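Local coordinates for protein RNA-dependent RNA polymerase (Toscana virus, PDB 6QVV) that probably cleaves capped host RNAs through a manganese-dependent, cap-snatching endonuclease domain at the N-terminus of the viral L protein, supplying primers for viral transcription, at residues 76-81 / 195-200; 173-178 / 187-192. All coordinates share one frame; numbering follows the deposited sequence.

Contact 1: residues 76-81 / 195-200. With MN3 (manganese (III) ion), chain C.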
loop_
_atom_site.group_PDB
_atom_site.type_symbol
_atom_site.label_atom_id
_atom_site.label_comp_id
_atom_site.label_asym_id
_atom_site.label_seq_id
_atom_site.Cartn_x
_atom_site.Cartn_y
_atom_site.Cartn_z
ATOM N N LEU A 76 -10.676 1.029 -8.044
ATOM C CA LEU A 76 -9.559 0.813 -7.131
ATOM C C LEU A 76 -8.552 -0.216 -7.628
ATOM O O LEU A 76 -7.575 -0.488 -6.921
ATOM C CB LEU A 76 -10.071 0.366 -5.758
ATOM C CG LEU A 76 -11.174 1.189 -5.090
ATOM C CD1 LEU A 76 -11.698 0.452 -3.858
ATOM C CD2 LEU A 76 -10.657 2.585 -4.746
ATOM N N PHE A 77 -8.767 -0.798 -8.816
ATOM C CA PHE A 77 -7.999 -1.974 -9.210
ATOM C C PHE A 77 -6.511 -1.678 -9.257
ATOM O O PHE A 77 -5.685 -2.514 -8.870
ATOM C CB PHE A 77 -8.456 -2.492 -10.577
ATOM C CG PHE A 77 -7.490 -3.475 -11.184
ATOM C CD1 PHE A 77 -7.455 -4.793 -10.754
ATOM C CD2 PHE A 77 -6.588 -3.072 -12.148
ATOM C CE1 PHE A 77 -6.546 -5.699 -11.287
ATOM C CE2 PHE A 77 -5.680 -3.972 -12.684
ATOM C CZ PHE A 77 -5.657 -5.286 -12.249
ATOM N N LYS A 78 -6.151 -0.505 -9.765
ATOM C CA LYS A 78 -4.751 -0.195 -9.993
ATOM C C LYS A 78 -3.988 -0.147 -8.677
ATOM O O LYS A 78 -2.943 -0.787 -8.521
ATOM C CB LYS A 78 -4.662 1.130 -10.731
ATOM C CG LYS A 78 -3.498 1.246 -11.630
ATOM C CD LYS A 78 -3.799 2.250 -12.725
ATOM C CE LYS A 78 -4.378 3.524 -12.130
ATOM N NZ LYS A 78 -4.309 4.668 -13.052
ATOM N N HIS A 79 -4.514 0.601 -7.712
ATOM C CA HIS A 79 -3.896 0.700 -6.396
ATOM C C HIS A 79 -3.859 -0.663 -5.701
ATOM O O HIS A 79 -2.826 -1.069 -5.167
ATOM C CB HIS A 79 -4.679 1.740 -5.588
ATOM C CG HIS A 79 -4.432 1.714 -4.116
ATOM N ND1 HIS A 79 -4.993 0.766 -3.283
ATOM C CD2 HIS A 79 -3.750 2.568 -3.313
ATOM C CE1 HIS A 79 -4.635 1.015 -2.036
ATOM N NE2 HIS A 79 -3.877 2.098 -2.028
ATOM N N ASP A 80 -4.963 -1.404 -5.743
ATOM C CA ASP A 80 -5.046 -2.644 -4.981
ATOM C C ASP A 80 -4.217 -3.762 -5.608
ATOM O O ASP A 80 -3.565 -4.533 -4.895
ATOM C CB ASP A 80 -6.510 -3.058 -4.837
ATOM C CG ASP A 80 -7.266 -2.200 -3.809
ATOM O OD1 ASP A 80 -6.679 -1.233 -3.260
ATOM O OD2 ASP A 80 -8.449 -2.497 -3.541
ATOM N N PHE A 81 -4.221 -3.880 -6.934
ATOM C CA PHE A 81 -3.381 -4.891 -7.561
ATOM C C PHE A 81 -1.906 -4.614 -7.298
ATOM O O PHE A 81 -1.159 -5.512 -6.891
ATOM C CB PHE A 81 -3.650 -4.961 -9.064
ATOM C CG PHE A 81 -2.859 -6.021 -9.748
ATOM C CD1 PHE A 81 -1.590 -5.743 -10.258
ATOM C CD2 PHE A 81 -3.361 -7.317 -9.856
ATOM C CE1 PHE A 81 -0.845 -6.736 -10.871
ATOM C CE2 PHE A 81 -2.617 -8.319 -10.478
ATOM C CZ PHE A 81 -1.374 -8.037 -10.988
ATOM N N LEU A 195 2.073 -3.612 -14.754
ATOM C CA LEU A 195 1.075 -4.553 -15.255
ATOM C C LEU A 195 -0.336 -4.071 -14.936
ATOM O O LEU A 195 -1.252 -4.232 -15.755
ATOM C CB LEU A 195 1.329 -5.952 -14.689
ATOM C CG LEU A 195 0.383 -7.057 -15.179
ATOM C CD1 LEU A 195 0.391 -7.167 -16.701
ATOM C CD2 LEU A 195 0.742 -8.394 -14.532
ATOM N N ALA A 196 -0.524 -3.432 -13.773
ATOM C CA ALA A 196 -1.836 -2.889 -13.434
ATOM C C ALA A 196 -2.241 -1.755 -14.364
ATOM O O ALA A 196 -3.433 -1.572 -14.631
ATOM C CB ALA A 196 -1.862 -2.389 -11.985
ATOM N N ARG A 197 -1.273 -0.958 -14.822
ATOM C CA ARG A 197 -1.579 0.118 -15.757
ATOM C C ARG A 197 -2.110 -0.445 -17.065
ATOM O O ARG A 197 -3.122 0.029 -17.591
ATOM C CB ARG A 197 -0.326 0.956 -16.013
ATOM C CG ARG A 197 -0.242 2.235 -15.218
ATOM C CD ARG A 197 1.188 2.738 -15.171
ATOM N NE ARG A 197 1.579 3.498 -16.360
ATOM C CZ ARG A 197 2.010 4.755 -16.326
ATOM N NH1 ARG A 197 2.093 5.391 -15.162
ATOM N NH2 ARG A 197 2.352 5.383 -17.445
ATOM N N ASP A 198 -1.416 -1.454 -17.610
ATOM C CA ASP A 198 -1.841 -2.084 -18.854
ATOM C C ASP A 198 -3.248 -2.652 -18.718
ATOM O O ASP A 198 -4.109 -2.415 -19.569
ATOM C CB ASP A 198 -0.849 -3.180 -19.256
ATOM C CG ASP A 198 0.526 -2.623 -19.670
ATOM O OD1 ASP A 198 0.668 -1.383 -19.784
ATOM O OD2 ASP A 198 1.474 -3.426 -19.882
ATOM N N ILE A 199 -3.504 -3.390 -17.640
ATOM C CA ILE A 199 -4.825 -3.979 -17.451
ATOM C C ILE A 199 -5.875 -2.892 -17.289
ATOM O O ILE A 199 -6.972 -2.974 -17.857
ATOM C CB ILE A 199 -4.809 -4.937 -16.249
ATOM C CG1 ILE A 199 -3.918 -6.144 -16.566
ATOM C CG2 ILE A 199 -6.243 -5.358 -15.875
ATOM C CD1 ILE A 199 -3.557 -6.989 -15.360
ATOM N N PHE A 200 -5.550 -1.840 -16.539
ATOM C CA PHE A 200 -6.545 -0.811 -16.266
ATOM C C PHE A 200 -6.976 -0.084 -17.533
ATOM O O PHE A 200 -8.151 0.268 -17.677
ATOM C CB PHE A 200 -6.019 0.185 -15.249
ATOM C CG PHE A 200 -7.045 1.167 -14.820
ATOM C CD1 PHE A 200 -8.156 0.746 -14.113
ATOM C CD2 PHE A 200 -6.924 2.510 -15.141
ATOM C CE1 PHE A 200 -9.123 1.649 -13.717
ATOM C CE2 PHE A 200 -7.883 3.418 -14.748
ATOM C CZ PHE A 200 -8.985 2.987 -14.040
HETATM MN MN MN3 C . -3.782 4.027 -0.491
HETATM O O HOH W 1 -5.838 3.458 0.579
HETATM O O HOH W 2 -4.914 5.808 -1.909
#
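F77 and F81 both carry CG anti to the backbone N (chi1 166° and -178°), which sends their rings out from helix 77-82 against helix 195-200. The I199 methyl CG2 lies across the outer end of the F77 ring, 3.5 Å from CE2. The two side chains meet at about a right angle. The F77 ring edge also points at A196 O in its own plane, with CE2 3.8 Å from that oxygen. The same oxygen accepts the helical bond from F200 N. One face of F77 is covered by F81 CB, near the rim. The F81 ring then reaches A196 CB with CD1, at 3.8 Å, and L195 CD2 with CZ. A196 sits where the helices come nearest, and its small methyl also faces the backbone O of K78.

The helices run nearly antiparallel, at 152°, with segment axes 9.0 Å apart. The fold is the PDDEXK-type nuclease of the L protein N-terminus, and helix 77-82 brings a metal ligand on its other side. H79 NE2 binds the manganese at 2.5 Å, together with D114, E128, the carbonyl O of F129 and two waters. H79 ND1 donates to D80 OD1 at 2.6 Å, in the plane of the imidazole and nearly along the C-O axis of the carboxylate. T89 bonds the other oxygen of D80. These bonds fix the turn of the imidazole toward the metal.

K78 bends at chi3 and brings its chain against F200; both residues are partly exposed. K78 CD lies 3.9 Å from F200 CB, and K78 NZ is 4.0 Å from F200 CD2. I47 of strand 44-49 touches both F77 and I199.

Contact 2: residues 173-178 / 187-192. With SO4 (sulfate ion), chain I.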
loop_
_atom_site.group_PDB
_atom_site.type_symbol
_atom_site.label_atom_id
_atom_site.label_comp_id
_atom_site.label_asym_id
_atom_site.label_seq_id
_atom_site.Cartn_x
_atom_site.Cartn_y
_atom_site.Cartn_z
ATOM N N ASN A 173 8.754 4.352 -12.912
ATOM C CA ASN A 173 10.181 4.026 -12.861
ATOM C C ASN A 173 10.752 3.922 -11.453
ATOM O O ASN A 173 11.980 3.898 -11.297
ATOM C CB ASN A 173 11.006 5.069 -13.617
ATOM C CG ASN A 173 10.832 4.976 -15.092
ATOM O OD1 ASN A 173 10.964 3.896 -15.673
ATOM N ND2 ASN A 173 10.549 6.106 -15.721
ATOM N N GLY A 174 9.927 3.886 -10.417
ATOM C CA GLY A 174 10.494 3.687 -9.100
ATOM C C GLY A 174 9.453 3.838 -8.018
ATOM O O GLY A 174 8.253 3.653 -8.246
ATOM N N VAL A 175 9.944 4.193 -6.839
ATOM C CA VAL A 175 9.128 4.323 -5.645
ATOM C C VAL A 175 9.702 5.464 -4.826
ATOM O O VAL A 175 10.924 5.611 -4.728
ATOM C CB VAL A 175 9.125 3.002 -4.839
ATOM C CG1 VAL A 175 8.584 3.221 -3.438
ATOM C CG2 VAL A 175 8.337 1.890 -5.581
ATOM N N VAL A 176 8.824 6.288 -4.256
ATOM C CA VAL A 176 9.200 7.196 -3.175
ATOM C C VAL A 176 8.655 6.609 -1.885
ATOM O O VAL A 176 7.442 6.441 -1.743
ATOM C CB VAL A 176 8.667 8.619 -3.403
ATOM C CG1 VAL A 176 9.035 9.493 -2.210
ATOM C CG2 VAL A 176 9.218 9.201 -4.701
ATOM N N SER A 177 9.534 6.298 -0.936
ATOM C CA SER A 177 9.107 5.638 0.289
ATOM C C SER A 177 10.076 5.956 1.427
ATOM O O SER A 177 11.264 6.193 1.196
ATOM C CB SER A 177 8.999 4.126 0.063
ATOM O OG SER A 177 8.694 3.454 1.265
ATOM N N ASN A 178 9.555 5.978 2.663
ATOM C CA ASN A 178 10.413 6.082 3.839
ATOM C C ASN A 178 10.675 4.727 4.489
ATOM O O ASN A 178 11.387 4.655 5.498
ATOM C CB ASN A 178 9.860 7.096 4.856
ATOM C CG ASN A 178 8.459 6.774 5.348
ATOM O OD1 ASN A 178 7.786 5.886 4.832
ATOM N ND2 ASN A 178 7.997 7.545 6.349
ATOM N N ASN A 187 11.515 -3.362 -7.299
ATOM C CA ASN A 187 11.157 -3.962 -8.579
ATOM C C ASN A 187 9.768 -4.599 -8.541
ATOM O O ASN A 187 8.963 -4.386 -9.452
ATOM C CB ASN A 187 12.228 -4.974 -8.993
ATOM C CG ASN A 187 13.468 -4.290 -9.570
ATOM O OD1 ASN A 187 13.420 -3.120 -9.951
ATOM N ND2 ASN A 187 14.578 -5.014 -9.626
ATOM N N GLU A 188 9.461 -5.384 -7.500
ATOM C CA GLU A 188 8.154 -6.047 -7.450
ATOM C C GLU A 188 7.016 -5.032 -7.491
ATOM O O GLU A 188 6.060 -5.185 -8.266
ATOM C CB GLU A 188 8.020 -6.927 -6.199
ATOM C CG GLU A 188 6.833 -7.904 -6.294
ATOM C CD GLU A 188 7.118 -9.085 -7.240
ATOM O OE1 GLU A 188 8.272 -9.210 -7.703
ATOM O OE2 GLU A 188 6.197 -9.882 -7.530
ATOM N N ILE A 189 7.112 -3.984 -6.664
ATOM C CA ILE A 189 6.097 -2.933 -6.640
ATOM C C ILE A 189 5.939 -2.300 -8.022
ATOM O O ILE A 189 4.822 -2.197 -8.553
ATOM C CB ILE A 189 6.447 -1.888 -5.567
ATOM C CG1 ILE A 189 6.343 -2.522 -4.176
ATOM C CG2 ILE A 189 5.560 -0.643 -5.691
ATOM C CD1 ILE A 189 6.992 -1.730 -3.072
ATOM N N VAL A 190 7.050 -1.860 -8.626
ATOM C CA VAL A 190 6.962 -1.235 -9.947
ATOM C C VAL A 190 6.427 -2.226 -10.977
ATOM O O VAL A 190 5.574 -1.887 -11.809
ATOM C CB VAL A 190 8.324 -0.658 -10.381
ATOM C CG1 VAL A 190 8.235 -0.118 -11.822
ATOM C CG2 VAL A 190 8.784 0.437 -9.413
ATOM N N PHE A 191 6.914 -3.462 -10.941
ATOM C CA PHE A 191 6.469 -4.440 -11.922
ATOM C C PHE A 191 4.967 -4.636 -11.839
ATOM O O PHE A 191 4.267 -4.608 -12.859
ATOM C CB PHE A 191 7.201 -5.757 -11.711
ATOM C CG PHE A 191 6.992 -6.758 -12.808
ATOM C CD1 PHE A 191 5.962 -7.692 -12.723
ATOM C CD2 PHE A 191 7.841 -6.791 -13.909
ATOM C CE1 PHE A 191 5.783 -8.639 -13.727
ATOM C CE2 PHE A 191 7.663 -7.727 -14.918
ATOM C CZ PHE A 191 6.640 -8.653 -14.829
ATOM N N ARG A 192 4.449 -4.818 -10.622
ATOM C CA ARG A 192 3.011 -4.963 -10.449
ATOM C C ARG A 192 2.265 -3.704 -10.870
ATOM O O ARG A 192 1.141 -3.798 -11.378
ATOM C CB ARG A 192 2.689 -5.311 -8.993
ATOM C CG ARG A 192 3.177 -6.694 -8.548
ATOM C CD ARG A 192 2.818 -6.942 -7.091
ATOM N NE ARG A 192 1.376 -7.012 -6.900
ATOM C CZ ARG A 192 0.690 -8.134 -6.676
ATOM N NH1 ARG A 192 1.306 -9.313 -6.587
ATOM N NH2 ARG A 192 -0.622 -8.071 -6.518
HETATM S S SO4 I . 11.685 9.964 -13.903
HETATM O O1 SO4 I . 10.988 8.678 -13.914
HETATM O O2 SO4 I . 11.023 10.905 -14.804
HETATM O O3 SO4 I . 11.656 10.541 -12.567
HETATM O O4 SO4 I . 13.075 9.768 -14.309
#
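Strand 174-177 crosses helix 187-192 at 119°, with the segment axes 7.9 Å apart and G174 and V190 nearest in the backbone. V190 lays its methyl CG2 against the bare backbone of G174. V190 CG2 is 3.5 Å from G174 O and 3.7 Å from G174 CA. The torsion of V190 explains this: CG1 is anti to the backbone N (chi1 175°), and CG2, beside that N, faces the strand. G174 has an extended backbone that suits glycine, because a CB would press into the carbonyl O of N173.

V175 is the strand side chain that points to the helix. Its CG2 meets two helix methyls. V175 CG2 is 3.8 Å from I189 CG2, and these two side chains lie roughly perpendicular. V175 CG2 is 4.1 Å from V190 CG2, and there the two valines lie alongside, running opposite ways. These contacts of V175 with I189 and V190 are methyl to methyl and buried.

The strand belongs to the mixed sheet of the PDDEXK-type nuclease fold, between strands 22-25 and 163-171 and antiparallel to both. A short connection leads from it into helix 183-203, which packs back on the sheet. V175 also touches I168 of strand 163-171, and I189 touches V170 of the same strand, so the two residues share one apolar layer. From another side of the helix, E188 OE2 and R192 NH1 both bond T62 OG1.

N173 turns away from the helix at the start of the strand. N173 ND2 donates to sulfate O1 at 3.2 Å, with an N-H...O angle of 160°. The backbone N of A136 binds the same sulfate, which probably came from the crystallisation liquor.

Overall arrangement
Contacts 1 and 2 use successive parts of helix 183-203, and their centres lie 14 Å apart. Contact 2 holds residues 187-192 to the mixed sheet; contact 1 holds residues 195-200 to helix 77-82. Along the chain, contact 2 is nested inside the loop closed by contact 1. They touch directly: R192 NH2 is 2.6 Å from F81 O, a probable hydrogen bond, and R192 makes a cation-pi contact with the F81 ring. Contact 1 is the one joined to the metal site, through H79. Contact 2 is further off, with the I189 side chain about 12 Å from the manganese.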